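Local structure of putative carbonic anhydrase (Streptococcus mutans, 3LAS) at residues 33-39 / 56-62. The protein probably catalyses the reversible hydration of carbon dioxide to hydrogencarbonate, as a zinc-dependent carbonic anhydrase of the beta class. Residues are numbered along the deposited sequence; the frame is centred on the assembly and turned at random.
Sequences VAIVTCM and AHILRNA. With ZN (zinc ion), chain C.
Ile35 bonds to His57 and Leu59, on either side of Ile58, and Thr37 to Leu59 and Asn61, on either side of Arg60: the pattern of parallel strands, here 33-38 and 56-61, whose axes come within 4.6 Å at 26°. Ile35 N meets His57 O at 2.8 Å, and Leu59 N returns a nearly straight bond to Ile35 O; Thr37 N to Leu59 O and Asn61 N to Thr37 O carry the pattern on. Beyond the strand end, Met39 N still reaches Asn61 O at 2.8 Å, from above the carbonyl plane.

Arg60 lies alongside Thr37, its CG 3.8 Å from Thr37 CG2. A bend at chi3 (71°) brings the NE edge of the guanidinium to the end of strand 33-38, where Arg60 NE and NH2 both bind Cys38 O at 2.8 Å. This side-on grip, with the oxygen in the guanidinium plane, holds the backbone of the metal-binding residue. The side chain of Cys38 starts away from strand 56-61, and with SG anti to N (chi1 -175°) the sulfur binds the zinc ion at 2.3 Å; His91, Cys94 and a water complete the site. Met39 extends past the strand, its CE 3.7 Å from Ala62 CB. On the face of Ile35 and Thr37, Ile35 CD1 packs on Ala56 CB at 3.9 Å; on the other, Ala34 CB touches His57 CB and Leu59 CD1.

The pair belongs to a beta-alpha-beta unit whose helix 45-49 covers the Ile35, Ile58 and Arg60 face, while helix 68-80 packs against Ala34 and Leu59. Strand 33-38 is bonded on its other edge to strand 85-91, where Thr37 OG1 binds Leu89 O. Strand 56-61 is outermost within the chain, and backbone bonds from Ile58 and Arg60 join it to the second subunit of the dimer.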
ATOM      1  N   VAL A  33       8.907   1.640 -12.000  1.00  8.32           N
ATOM      2  CA  VAL A  33       8.742   2.536 -10.853  1.00  7.20           C
ATOM      3  C   VAL A  33       7.979   1.837  -9.745  1.00  7.54           C
ATOM      4  O   VAL A  33       7.007   1.080 -10.013  1.00  8.65           O
ATOM      5  CB  VAL A  33       7.974   3.825 -11.255  1.00  8.88           C
ATOM      6  CG1 VAL A  33       7.789   4.723 -10.012  1.00 10.30           C
ATOM      7  CG2 VAL A  33       8.673   4.570 -12.356  1.00  9.08           C
ATOM      8  N   ALA A  34       8.390   2.089  -8.513  1.00  8.01           N
ATOM      9  CA  ALA A  34       7.617   1.791  -7.300  1.00  7.21           C
ATOM     10  C   ALA A  34       7.262   3.086  -6.628  1.00  7.64           C
ATOM     11  O   ALA A  34       8.172   3.973  -6.414  1.00  7.90           O
ATOM     12  CB  ALA A  34       8.413   0.890  -6.380  1.00  7.42           C
ATOM     13  N   ILE A  35       5.985   3.250  -6.279  1.00  6.65           N
ATOM     14  CA  ILE A  35       5.498   4.441  -5.551  1.00  6.98           C
ATOM     15  C   ILE A  35       5.265   4.092  -4.130  1.00  7.22           C
ATOM     16  O   ILE A  35       4.687   3.024  -3.846  1.00  9.46           O
ATOM     17  CB  ILE A  35       4.180   4.867  -6.208  1.00  8.64           C
ATOM     18  CG1 ILE A  35       4.444   5.282  -7.690  1.00 10.12           C
ATOM     19  CG2 ILE A  35       3.511   6.050  -5.449  1.00  9.86           C
ATOM     20  CD1 ILE A  35       3.237   4.951  -8.560  1.00 11.65           C
ATOM     21  N   VAL A  36       5.745   4.896  -3.188  1.00  7.46           N
ATOM     22  CA  VAL A  36       5.477   4.723  -1.718  1.00  7.60           C
ATOM     23  C   VAL A  36       4.580   5.855  -1.296  1.00  6.74           C
ATOM     24  O   VAL A  36       4.996   7.041  -1.425  1.00  7.58           O
ATOM     25  CB  VAL A  36       6.810   4.746  -0.950  1.00  6.61           C
ATOM     26  CG1 VAL A  36       6.606   4.693   0.575  1.00  9.83           C
ATOM     27  CG2 VAL A  36       7.757   3.621  -1.436  1.00  9.26           C
ATOM     28  N   THR A  37       3.373   5.548  -0.843  1.00  6.39           N
ATOM     29  CA  THR A  37       2.450   6.614  -0.494  1.00  6.68           C
ATOM     30  C   THR A  37       1.526   6.203   0.651  1.00  5.85           C
ATOM     31  O   THR A  37       1.687   5.128   1.256  1.00  6.42           O
ATOM     32  CB  THR A  37       1.667   7.078  -1.731  1.00  8.59           C
ATOM     33  OG1 THR A  37       0.970   8.294  -1.480  1.00  7.68           O
ATOM     34  CG2 THR A  37       0.742   6.009  -2.265  1.00  8.98           C
ATOM     35  N   CYS A  38       0.627   7.101   1.024  1.00  6.86           N
ATOM     36  CA  CYS A  38      -0.289   6.840   2.118  1.00  6.09           C
ATOM     37  C   CYS A  38      -1.485   6.040   1.643  1.00  6.94           C
ATOM     38  O   CYS A  38      -1.918   6.106   0.467  1.00  7.01           O
ATOM     39  CB  CYS A  38      -0.735   8.215   2.656  1.00  6.96           C
ATOM     40  SG  CYS A  38      -1.810   8.008   4.179  1.00  7.09           S
ATOM     41  N   MET A  39      -2.086   5.332   2.595  1.00  6.32           N
ATOM     42  CA  MET A  39      -3.345   4.594   2.462  1.00  6.92           C
ATOM     43  C   MET A  39      -4.577   5.414   2.230  1.00  7.39           C
ATOM     44  O   MET A  39      -5.671   4.875   1.953  1.00  7.50           O
ATOM     45  CB  MET A  39      -3.527   3.669   3.662  1.00  7.32           C
ATOM     46  CG  MET A  39      -3.871   4.566   4.928  1.00  7.25           C
ATOM     47  SD  MET A  39      -3.791   3.500   6.424  1.00  8.06           S
ATOM     48  CE  MET A  39      -4.237   4.712   7.639  1.00  8.43           C
ATOM     49  N   ALA A  56       3.100   0.409 -12.653  1.00  8.54           N
ATOM     50  CA  ALA A  56       4.001   0.699 -11.516  1.00  7.51           C
ATOM     51  C   ALA A  56       3.555  -0.049 -10.275  1.00  7.80           C
ATOM     52  O   ALA A  56       2.326  -0.244 -10.034  1.00  8.37           O
ATOM     53  CB  ALA A  56       3.926   2.187 -11.217  1.00  9.79           C
ATOM     54  N   HIS A  57       4.504  -0.441  -9.432  1.00  7.54           N
ATOM     55  CA  HIS A  57       4.161  -0.925  -8.120  1.00  7.19           C
ATOM     56  C   HIS A  57       3.686   0.214  -7.218  1.00  7.67           C
ATOM     57  O   HIS A  57       4.189   1.357  -7.323  1.00  7.84           O
ATOM     58  CB  HIS A  57       5.405  -1.594  -7.428  1.00  7.37           C
ATOM     59  CG  HIS A  57       5.635  -2.972  -7.921  1.00  7.09           C
ATOM     60  ND1 HIS A  57       6.887  -3.533  -8.091  1.00  7.64           N
ATOM     61  CD2 HIS A  57       4.737  -3.911  -8.311  1.00  8.04           C
ATOM     62  CE1 HIS A  57       6.751  -4.799  -8.468  1.00  8.94           C
ATOM     63  NE2 HIS A  57       5.442  -5.041  -8.670  1.00  9.10           N
ATOM     64  N   ILE A  58       2.700  -0.116  -6.400  1.00  6.90           N
ATOM     65  CA  ILE A  58       2.075   0.919  -5.506  1.00  7.52           C
ATOM     66  C   ILE A  58       2.103   0.357  -4.114  1.00  6.59           C
ATOM     67  O   ILE A  58       1.452  -0.649  -3.827  1.00  7.84           O
ATOM     68  CB  ILE A  58       0.643   1.279  -5.926  1.00  7.12           C
ATOM     69  CG1 ILE A  58       0.656   1.739  -7.415  1.00  8.16           C
ATOM     70  CG2 ILE A  58       0.088   2.363  -5.031  1.00  8.43           C
ATOM     71  CD1 ILE A  58      -0.782   1.794  -8.016  1.00 11.12           C
ATOM     72  N   LEU A  59       2.957   0.936  -3.265  1.00  6.60           N
ATOM     73  CA  LEU A  59       3.116   0.586  -1.840  1.00  6.10           C
ATOM     74  C   LEU A  59       2.394   1.626  -1.039  1.00  6.64           C
ATOM     75  O   LEU A  59       2.552   2.830  -1.293  1.00  6.64           O
ATOM     76  CB  LEU A  59       4.572   0.519  -1.394  1.00  6.43           C
ATOM     77  CG  LEU A  59       5.420  -0.606  -1.997  1.00  5.88           C
ATOM     78  CD1 LEU A  59       5.737  -0.396  -3.480  1.00  9.02           C
ATOM     79  CD2 LEU A  59       6.756  -0.624  -1.290  1.00 10.30           C
ATOM     80  N   ARG A  60       1.596   1.204  -0.047  1.00  6.00           N
ATOM     81  CA  ARG A  60       0.802   2.212   0.720  1.00  6.24           C
ATOM     82  C   ARG A  60       0.730   1.769   2.141  1.00  6.46           C
ATOM     83  O   ARG A  60       0.460   0.613   2.491  1.00  6.56           O
ATOM     84  CB  ARG A  60      -0.635   2.306   0.193  1.00  6.26           C
ATOM     85  CG  ARG A  60      -0.695   2.592  -1.335  1.00  6.96           C
ATOM     86  CD  ARG A  60      -2.111   2.795  -1.890  1.00  6.66           C
ATOM     87  NE  ARG A  60      -2.627   4.115  -1.399  1.00  6.35           N
ATOM     88  CZ  ARG A  60      -3.708   4.715  -1.842  1.00  6.97           C
ATOM     89  NH1 ARG A  60      -4.405   4.220  -2.858  1.00  8.08           N
ATOM     90  NH2 ARG A  60      -4.082   5.845  -1.308  1.00  7.70           N
ATOM     91  N   ASN A  61       0.910   2.742   3.048  1.00  6.28           N
ATOM     92  CA  ASN A  61       0.830   2.525   4.489  1.00  5.47           C
ATOM     93  C   ASN A  61       0.316   3.796   5.134  1.00  6.11           C
ATOM     94  O   ASN A  61      -0.038   4.771   4.434  1.00  6.97           O
ATOM     95  CB  ASN A  61       2.123   1.987   5.097  1.00  6.31           C
ATOM     96  CG  ASN A  61       3.247   3.037   5.065  1.00  7.21           C
ATOM     97  OD1 ASN A  61       2.966   4.215   4.833  1.00  7.89           O
ATOM     98  ND2 ASN A  61       4.436   2.620   5.404  1.00  8.58           N
ATOM     99  N   ALA A  62       0.236   3.830   6.480  1.00  5.82           N
ATOM    100  CA  ALA A  62      -0.238   5.084   7.120  1.00  6.36           C
ATOM    101  C   ALA A  62       0.880   6.131   7.032  1.00  7.60           C
ATOM    102  O   ALA A  62       1.979   5.964   7.558  1.00  7.86           O
ATOM    103  CB  ALA A  62      -0.607   4.851   8.562  1.00  6.96           C
TER
HETATM  104 ZN    ZN C 167      -2.278  10.119   4.886  1.00  7.65          ZN
HETATM  105  O   HOH W   1      -4.228   9.934   5.787  1.00 10.78           O